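Uncharacterized protein YobA (Bacillus subtilis subsp. subtilis str. 168, PDB 4QY7) is of unknown function but belongs to the DUF3221 family and adopts an OB-fold; it is probably made with a signal sequence, consistent with export. Local coordinates at residues Asp2-Gln7 with Trp73-Lys78; Ser56-Thr61 with Ala85-Tyr90. One frame throughout, in Å; residues are numbered along the deposited sequence.

Interaction 1 (Asp2-Gln7 with Trp73-Lys78)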
ATOM      1  N   ASP A   2      -6.774  22.792  15.836  1.00 43.94           N
ATOM      2  CA  ASP A   2      -7.636  21.820  15.164  1.00 44.06           C
ATOM      3  C   ASP A   2      -7.081  20.404  15.322  1.00 48.66           C
ATOM      4  O   ASP A   2      -5.974  20.215  15.847  1.00 47.41           O
ATOM      5  CB  ASP A   2      -7.805  22.180  13.674  1.00 45.62           C
ATOM      6  N   GLU A   3      -7.884  19.412  14.911  1.00 45.93           N
ATOM      7  CA  GLU A   3      -7.505  18.006  14.999  1.00 45.48           C
ATOM      8  C   GLU A   3      -6.357  17.688  14.055  1.00 50.33           C
ATOM      9  O   GLU A   3      -6.184  18.381  13.048  1.00 49.61           O
ATOM     10  CB  GLU A   3      -8.707  17.083  14.693  1.00 46.61           C
ATOM     11  N   THR A   4      -5.568  16.644  14.387  1.00 47.50           N
ATOM     12  CA  THR A   4      -4.430  16.213  13.566  1.00 46.47           C
ATOM     13  C   THR A   4      -4.957  15.716  12.232  1.00 49.63           C
ATOM     14  O   THR A   4      -5.763  14.789  12.218  1.00 50.72           O
ATOM     15  CB  THR A   4      -3.618  15.124  14.286  1.00 59.80           C
ATOM     16  OG1 THR A   4      -3.349  15.548  15.625  1.00 64.66           O
ATOM     17  CG2 THR A   4      -2.307  14.797  13.566  1.00 59.31           C
ATOM     18  N   LYS A   5      -4.539  16.351  11.124  1.00 44.25           N
ATOM     19  CA  LYS A   5      -4.993  15.991   9.783  1.00 42.07           C
ATOM     20  C   LYS A   5      -4.076  14.914   9.195  1.00 40.43           C
ATOM     21  O   LYS A   5      -2.895  15.184   8.965  1.00 42.06           O
ATOM     22  CB  LYS A   5      -5.023  17.240   8.878  1.00 45.96           C
HETATM   23  N   MSE A   6      -4.601  13.688   8.972  1.00 30.19           N
HETATM   24  CA  MSE A   6      -3.790  12.616   8.392  1.00 26.99           C
HETATM   25  C   MSE A   6      -4.036  12.520   6.901  1.00 24.44           C
HETATM   26  O   MSE A   6      -5.149  12.791   6.432  1.00 24.91           O
HETATM   27  CB  MSE A   6      -4.103  11.256   9.041  1.00 28.94           C
HETATM   28  CG  MSE A   6      -3.329  11.014  10.351  1.00 35.47           C
HETATM   29 SE   MSE A   6      -3.182   9.104  10.654  0.75 39.26          SE
HETATM   30  CE  MSE A   6      -4.988   8.712  10.989  1.00 36.90           C
ATOM     31  N   GLN A   7      -3.009  12.100   6.169  1.00 17.74           N
ATOM     32  CA  GLN A   7      -3.136  11.888   4.744  1.00 16.47           C
ATOM     33  C   GLN A   7      -3.694  10.517   4.483  1.00 19.24           C
ATOM     34  O   GLN A   7      -3.602   9.630   5.336  1.00 19.02           O
ATOM     35  CB  GLN A   7      -1.778  11.986   4.059  1.00 17.97           C
ATOM     36  CG  GLN A   7      -1.052  13.270   4.307  1.00 19.89           C
ATOM     37  CD  GLN A   7       0.107  13.362   3.361  1.00 28.33           C
ATOM     38  OE1 GLN A   7      -0.070  13.277   2.138  1.00 26.59           O
ATOM     39  NE2 GLN A   7       1.299  13.479   3.893  1.00 27.53           N
ATOM     40  N   TRP A  73      -4.140   5.340   5.969  1.00 14.96           N
ATOM     41  CA  TRP A  73      -3.948   6.657   6.584  0.50 15.63           C
ATOM     42  C   TRP A  73      -2.567   6.748   7.161  1.00 18.58           C
ATOM     43  O   TRP A  73      -2.071   5.768   7.742  1.00 18.84           O
ATOM     44  CB  TRP A  73      -4.969   6.948   7.682  0.50 15.82           C
ATOM     45  CG  TRP A  73      -6.307   7.319   7.152  0.50 17.15           C
ATOM     46  CD1 TRP A  73      -6.782   8.577   6.920  0.50 20.58           C
ATOM     47  CD2 TRP A  73      -7.334   6.421   6.753  0.50 16.65           C
ATOM     48  NE1 TRP A  73      -8.051   8.512   6.400  0.50 20.43           N
ATOM     49  CE2 TRP A  73      -8.426   7.200   6.312  0.50 21.16           C
ATOM     50  CE3 TRP A  73      -7.456   5.023   6.751  0.50 17.31           C
ATOM     51  CZ2 TRP A  73      -9.614   6.628   5.863  0.50 20.76           C
ATOM     52  CZ3 TRP A  73      -8.628   4.458   6.288  0.50 19.51           C
ATOM     53  CH2 TRP A  73      -9.696   5.255   5.864  0.50 20.95           C
ATOM     54  N   PHE A  74      -1.911   7.919   6.980  1.00 16.06           N
ATOM     55  CA  PHE A  74      -0.537   8.081   7.436  1.00 16.12           C
ATOM     56  C   PHE A  74      -0.214   9.550   7.625  1.00 20.35           C
ATOM     57  O   PHE A  74      -0.926  10.397   7.086  1.00 21.24           O
ATOM     58  CB  PHE A  74       0.431   7.463   6.396  1.00 16.94           C
ATOM     59  CG  PHE A  74       0.277   8.053   5.012  1.00 16.70           C
ATOM     60  CD1 PHE A  74      -0.652   7.536   4.109  1.00 17.07           C
ATOM     61  CD2 PHE A  74       1.100   9.090   4.583  1.00 17.98           C
ATOM     62  CE1 PHE A  74      -0.841   8.138   2.861  1.00 18.52           C
ATOM     63  CE2 PHE A  74       0.919   9.670   3.333  1.00 18.47           C
ATOM     64  CZ  PHE A  74      -0.025   9.163   2.461  1.00 17.42           C
ATOM     65  N   HIS A  75       0.834   9.861   8.377  1.00 20.40           N
ATOM     66  CA  HIS A  75       1.196  11.266   8.585  1.00 22.04           C
ATOM     67  C   HIS A  75       1.977  11.821   7.387  1.00 26.17           C
ATOM     68  O   HIS A  75       1.622  12.883   6.855  1.00 26.32           O
ATOM     69  CB  HIS A  75       2.004  11.429   9.870  1.00 24.21           C
ATOM     70  CG  HIS A  75       1.204  11.077  11.077  1.00 29.37           C
ATOM     71  ND1 HIS A  75       0.119  11.856  11.483  1.00 32.86           N
ATOM     72  CD2 HIS A  75       1.297  10.003  11.889  1.00 32.26           C
ATOM     73  CE1 HIS A  75      -0.384  11.242  12.540  1.00 32.87           C
ATOM     74  NE2 HIS A  75       0.299  10.126  12.829  1.00 32.91           N
ATOM     75  N   THR A  76       3.045  11.128   6.979  1.00 22.84           N
ATOM     76  CA  THR A  76       3.894  11.597   5.880  1.00 23.08           C
ATOM     77  C   THR A  76       4.502  10.490   5.080  1.00 23.29           C
ATOM     78  O   THR A  76       4.619   9.365   5.565  1.00 24.02           O
ATOM     79  CB  THR A  76       5.038  12.457   6.463  1.00 34.15           C
ATOM     80  OG1 THR A  76       5.732  13.098   5.389  1.00 41.61           O
ATOM     81  CG2 THR A  76       6.039  11.642   7.271  1.00 28.20           C
ATOM     82  N   ARG A  77       4.917  10.821   3.849  1.00 22.04           N
ATOM     83  CA  ARG A  77       5.622   9.897   2.978  1.00 22.15           C
ATOM     84  C   ARG A  77       7.084  10.019   3.263  1.00 24.55           C
ATOM     85  O   ARG A  77       7.598  11.133   3.434  1.00 27.51           O
ATOM     86  CB  ARG A  77       5.420  10.171   1.470  1.00 23.11           C
ATOM     87  CG  ARG A  77       4.051   9.841   0.885  1.00 27.56           C
ATOM     88  CD  ARG A  77       3.905  10.513  -0.489  1.00 24.93           C
ATOM     89  NE  ARG A  77       2.552  10.322  -1.047  1.00 26.14           N
ATOM     90  CZ  ARG A  77       1.465  10.975  -0.642  1.00 31.03           C
ATOM     91  NH1 ARG A  77       1.538  11.865   0.345  1.00 26.73           N
ATOM     92  NH2 ARG A  77       0.284  10.718  -1.197  1.00 24.20           N
ATOM     93  N   LYS A  78       7.779   8.906   3.230  1.00 18.73           N
ATOM     94  CA  LYS A  78       9.237   8.923   3.326  1.00 17.52           C
ATOM     95  C   LYS A  78       9.784   9.362   1.984  1.00 20.11           C
ATOM     96  O   LYS A  78       9.098   9.213   0.964  1.00 18.90           O
ATOM     97  CB  LYS A  78       9.775   7.534   3.687  1.00 19.47           C
ATOM     98  CG  LYS A  78       9.372   7.101   5.091  1.00 31.17           C
ATOM     99  CD  LYS A  78       9.151   5.606   5.200  1.00 41.01           C
ATOM    100  CE  LYS A  78       8.629   5.193   6.559  1.00 54.48           C
ATOM    101  NZ  LYS A  78       9.521   5.630   7.662  1.00 59.34           N
TER
HETATM  102  O   HOH W   1      -0.067  14.530   9.843  1.00 48.67           O
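Q7 does most of the work here, pairing with F74 through its backbone while its side chain runs on to H75 and R77. Q7 and F74 form an antiparallel hydrogen-bonded pair, Q7 N to F74 O at 2.8 Å and F74 N to Q7 O at 2.9 Å. The Q7 carbonyl also receives a CA-H...O contact from W73. On the side of the sheet where both side chains lie, CB of Q7 sits over one face of the buried F74 ring, 3.9 Å from its centroid, a CH-pi contact. With CG beside its own backbone N (chi1 -56°) and the chain extended beyond it, Q7 carries its amide on to the turn after the strand. There NE2 donates to H75 O at 3.0 Å, with H75 O close to the amide plane, and OE1 accepts from R77 NH1 at 2.8 Å. Both ends of the amide are thus held, which fixes its rotation. OE1 lies near the guanidinium plane, while CZ of F74 comes over one face of the same group.

Toward the N-terminus the contact thins. SE of selenomethionine M6 lies over the H75 ring, 4.3 Å from its centroid and toward its rim; the bend at chi3 (-68°) then turns CE to W73 CB at 3.7 Å. Water 1 donates to K5 O and is also hydrogen-bonded to H75 ND1. T4 adds only its CG2, 4.2 Å from CE1 at the edge of the H75 ring. These residues are mostly exposed, and the side chain of K5 is not modelled past CB. The arrangement is that of an N-terminal tail entering the first strand of an OB-fold, where strand 7-16 pairs antiparallel with strand 69-74.

Interaction 2 (Ser56-Thr61 with Ala85-Tyr90)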
ATOM      1  N   SER A  56       4.229  -1.956  10.828  1.00 23.39           N
ATOM      2  CA  SER A  56       4.691  -2.089  12.222  0.50 25.12           C
ATOM      3  C   SER A  56       3.717  -1.544  13.257  1.00 29.28           C
ATOM      4  O   SER A  56       3.690  -2.050  14.381  1.00 30.45           O
ATOM      5  CB  SER A  56       6.016  -1.362  12.416  0.50 29.01           C
ATOM      6  OG  SER A  56       7.005  -1.870  11.541  0.50 40.17           O
ATOM      7  N   GLU A  57       2.975  -0.478  12.921  1.00 26.21           N
ATOM      8  CA  GLU A  57       2.074   0.157  13.875  1.00 28.12           C
ATOM      9  C   GLU A  57       0.680  -0.440  13.912  1.00 33.23           C
ATOM     10  O   GLU A  57      -0.036  -0.102  14.837  1.00 34.84           O
ATOM     11  CB  GLU A  57       1.969   1.671  13.597  1.00 29.48           C
ATOM     12  CG  GLU A  57       3.274   2.414  13.805  1.00 39.57           C
ATOM     13  CD  GLU A  57       3.707   2.430  15.255  1.00 67.93           C
ATOM     14  OE1 GLU A  57       3.008   3.065  16.077  1.00 72.09           O
ATOM     15  OE2 GLU A  57       4.710   1.753  15.581  1.00 65.65           O
ATOM     16  N   ILE A  58       0.306  -1.348  12.992  1.00 28.56           N
ATOM     17  CA  ILE A  58      -1.020  -1.946  12.986  1.00 29.35           C
ATOM     18  C   ILE A  58      -0.996  -3.152  13.901  1.00 36.85           C
ATOM     19  O   ILE A  58      -0.126  -4.007  13.750  1.00 37.14           O
ATOM     20  CB  ILE A  58      -1.474  -2.337  11.561  1.00 29.96           C
ATOM     21  CG1 ILE A  58      -1.367  -1.155  10.548  1.00 29.61           C
ATOM     22  CG2 ILE A  58      -2.888  -2.896  11.622  1.00 31.07           C
ATOM     23  CD1 ILE A  58      -2.231   0.049  10.828  1.00 31.27           C
ATOM     24  N   ASP A  59      -1.966  -3.245  14.811  1.00 36.75           N
ATOM     25  CA  ASP A  59      -2.046  -4.329  15.807  1.00 38.63           C
ATOM     26  C   ASP A  59      -2.205  -5.725  15.173  1.00 40.65           C
ATOM     27  O   ASP A  59      -1.499  -6.649  15.572  1.00 42.49           O
ATOM     28  CB  ASP A  59      -3.191  -4.079  16.812  1.00 42.48           C
ATOM     29  CG  ASP A  59      -4.571  -3.890  16.215  1.00 59.77           C
ATOM     30  OD1 ASP A  59      -4.686  -3.886  14.966  1.00 61.99           O
ATOM     31  OD2 ASP A  59      -5.528  -3.702  16.991  1.00 68.77           O
ATOM     32  N   ASN A  60      -3.083  -5.864  14.176  1.00 34.22           N
ATOM     33  CA  ASN A  60      -3.313  -7.141  13.498  1.00 32.76           C
ATOM     34  C   ASN A  60      -3.572  -6.895  12.017  1.00 32.30           C
ATOM     35  O   ASN A  60      -4.413  -6.066  11.678  1.00 32.42           O
ATOM     36  CB  ASN A  60      -4.496  -7.865  14.134  1.00 30.81           C
ATOM     37  CG  ASN A  60      -4.678  -9.280  13.615  1.00 53.81           C
ATOM     38  OD1 ASN A  60      -5.158  -9.496  12.493  1.00 45.03           O
ATOM     39  ND2 ASN A  60      -4.279 -10.280  14.398  1.00 50.94           N
ATOM     40  N   THR A  61      -2.845  -7.590  11.132  1.00 25.91           N
ATOM     41  CA  THR A  61      -3.004  -7.401   9.686  1.00 21.86           C
ATOM     42  C   THR A  61      -3.421  -8.694   8.986  1.00 26.10           C
ATOM     43  O   THR A  61      -3.168  -8.837   7.790  1.00 25.31           O
ATOM     44  CB  THR A  61      -1.691  -6.879   9.089  1.00 27.06           C
ATOM     45  OG1 THR A  61      -0.685  -7.893   9.224  1.00 30.94           O
ATOM     46  CG2 THR A  61      -1.231  -5.617   9.769  1.00 27.25           C
ATOM     47  N   ALA A  85       5.353   4.716   3.377  1.00 16.69           N
ATOM     48  CA  ALA A  85       4.862   5.376   4.578  1.00 17.99           C
ATOM     49  C   ALA A  85       4.515   4.381   5.628  1.00 19.58           C
ATOM     50  O   ALA A  85       4.006   3.300   5.292  1.00 18.44           O
ATOM     51  CB  ALA A  85       3.627   6.211   4.250  1.00 18.61           C
ATOM     52  N   THR A  86       4.726   4.751   6.900  1.00 17.08           N
ATOM     53  CA  THR A  86       4.261   3.924   8.028  1.00 17.84           C
ATOM     54  C   THR A  86       2.797   4.248   8.219  1.00 19.12           C
ATOM     55  O   THR A  86       2.501   5.419   8.428  1.00 20.62           O
ATOM     56  CB  THR A  86       5.022   4.265   9.290  1.00 24.73           C
ATOM     57  OG1 THR A  86       6.411   4.094   9.033  1.00 25.25           O
ATOM     58  CG2 THR A  86       4.579   3.399  10.471  1.00 24.31           C
ATOM     59  N   ILE A  87       1.883   3.285   8.131  1.00 17.59           N
ATOM     60  CA  ILE A  87       0.466   3.643   8.194  1.00 15.63           C
ATOM     61  C   ILE A  87      -0.079   3.459   9.584  1.00 19.40           C
ATOM     62  O   ILE A  87       0.440   2.640  10.347  1.00 19.97           O
ATOM     63  CB  ILE A  87      -0.380   2.884   7.149  1.00 17.61           C
ATOM     64  CG1 ILE A  87      -0.326   1.336   7.351  1.00 18.72           C
ATOM     65  CG2 ILE A  87       0.118   3.259   5.728  1.00 16.56           C
ATOM     66  CD1 ILE A  87      -1.472   0.555   6.646  1.00 18.79           C
ATOM     67  N   GLN A  88      -1.085   4.261   9.936  1.00 17.55           N
ATOM     68  CA  GLN A  88      -1.721   4.210  11.259  0.50 18.59           C
ATOM     69  C   GLN A  88      -3.034   3.450  11.211  1.00 20.79           C
ATOM     70  O   GLN A  88      -3.527   3.002  12.244  1.00 21.22           O
ATOM     71  CB  GLN A  88      -1.994   5.632  11.781  0.50 20.96           C
ATOM     72  CG  GLN A  88      -0.765   6.545  11.834  0.50 25.42           C
ATOM     73  CD  GLN A  88       0.337   6.014  12.719  0.50 42.20           C
ATOM     74  OE1 GLN A  88       0.089   5.415  13.770  0.50 38.18           O
ATOM     75  NE2 GLN A  88       1.584   6.244  12.332  0.50 39.11           N
ATOM     76  N   LYS A  89      -3.630   3.318  10.012  1.00 16.15           N
ATOM     77  CA  LYS A  89      -4.894   2.648   9.893  1.00 17.00           C
ATOM     78  C   LYS A  89      -5.142   2.265   8.473  1.00 18.90           C
ATOM     79  O   LYS A  89      -4.576   2.855   7.546  1.00 16.45           O
ATOM     80  CB  LYS A  89      -5.988   3.638  10.357  1.00 21.25           C
ATOM     81  CG  LYS A  89      -7.443   3.177  10.183  1.00 31.96           C
ATOM     82  CD  LYS A  89      -8.414   4.088  10.931  1.00 44.56           C
ATOM     83  CE  LYS A  89      -8.669   5.405  10.238  1.00 61.70           C
ATOM     84  NZ  LYS A  89      -9.321   6.382  11.150  1.00 76.31           N
ATOM     85  N   TYR A  90      -5.971   1.254   8.269  1.00 17.22           N
ATOM     86  CA  TYR A  90      -6.421   0.972   6.914  1.00 15.91           C
ATOM     87  C   TYR A  90      -7.860   0.534   6.958  1.00 18.84           C
ATOM     88  O   TYR A  90      -8.371   0.095   7.999  1.00 19.11           O
ATOM     89  CB  TYR A  90      -5.574  -0.051   6.146  1.00 18.51           C
ATOM     90  CG  TYR A  90      -5.572  -1.427   6.774  1.00 23.11           C
ATOM     91  CD1 TYR A  90      -6.525  -2.374   6.426  1.00 25.33           C
ATOM     92  CD2 TYR A  90      -4.542  -1.824   7.618  1.00 25.35           C
ATOM     93  CE1 TYR A  90      -6.542  -3.633   7.027  1.00 26.93           C
ATOM     94  CE2 TYR A  90      -4.512  -3.096   8.174  1.00 26.91           C
ATOM     95  CZ  TYR A  90      -5.516  -3.995   7.885  1.00 33.07           C
ATOM     96  OH  TYR A  90      -5.447  -5.233   8.465  1.00 36.81           O
TER
HETATM   97  O   HOH W   2       2.231   0.640  10.463  1.00 22.55           O
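E57 begins the contact, facing the kinked link I87-Q88 between strands 84-86 and 89-92. Its CG lies 3.7 Å from T86 CG2, and its CB is equally far from I87 O. No direct hydrogen bond crosses between the segments. Water 2 makes the polar link instead, accepting from E57 N at 2.8 Å and donating to I87 O at 2.7 Å.

I58 follows and supplies the apolar part of the contact; its two branches part to different partners. CD1 presses on the backbone of the link, 3.5 Å from Q88 C, and reaches the side of I87 at CG1, 4.2 Å away. CG2, anti to the backbone N, meets Y90 CE2 at 3.8 Å, approaching that ring obliquely. Past D59, whose OD1 takes a weak hydrogen bond from N60 N, the chain passes the phenol end of Y90. N60 O and T61 CA both come close to Y90 OH, the latter at 3.5 Å, and T61 CG2 sits at the ring edge, near its plane. The hydroxyl itself is hydrogen-bonded to D63 OD1, farther along the same loop, while N60 OD1 accepts from D62 N and T61 OG1 is bonded to K16 NZ.

The loop leaves strand 50-54 and leads toward strand 69-74. It lies against the link between the two outermost strands of the sheet: I87 bonds by its backbone to G54, while I87 and Y90 pack their side chains on V72 of strand 69-74.

How the interactions relate
Interactions 1 and 2 have centres 13 Å apart and meet chiefly at W73. Its backbone is probably hydrogen-bonded to the second segment of interaction 2 twice, W73 O to Q88 N at 2.8 Å and W73 N to K89 O at 3.0 Å, so strand 69-74, paired with 7-16 in interaction 1, is bonded on to strand 89-92, which belongs to interaction 2. K78 CE also packs on T86 OG1 (3.5 Å). The K89 side chain makes a cation-pi contact with W73, and M6 and H75 pack on Q88. A bound nonaethylene glycol, probably from crystallisation, lies about 4 Å from the W73 side chain and about 3 Å from that of K89; whether it marks a functional pocket is unknown.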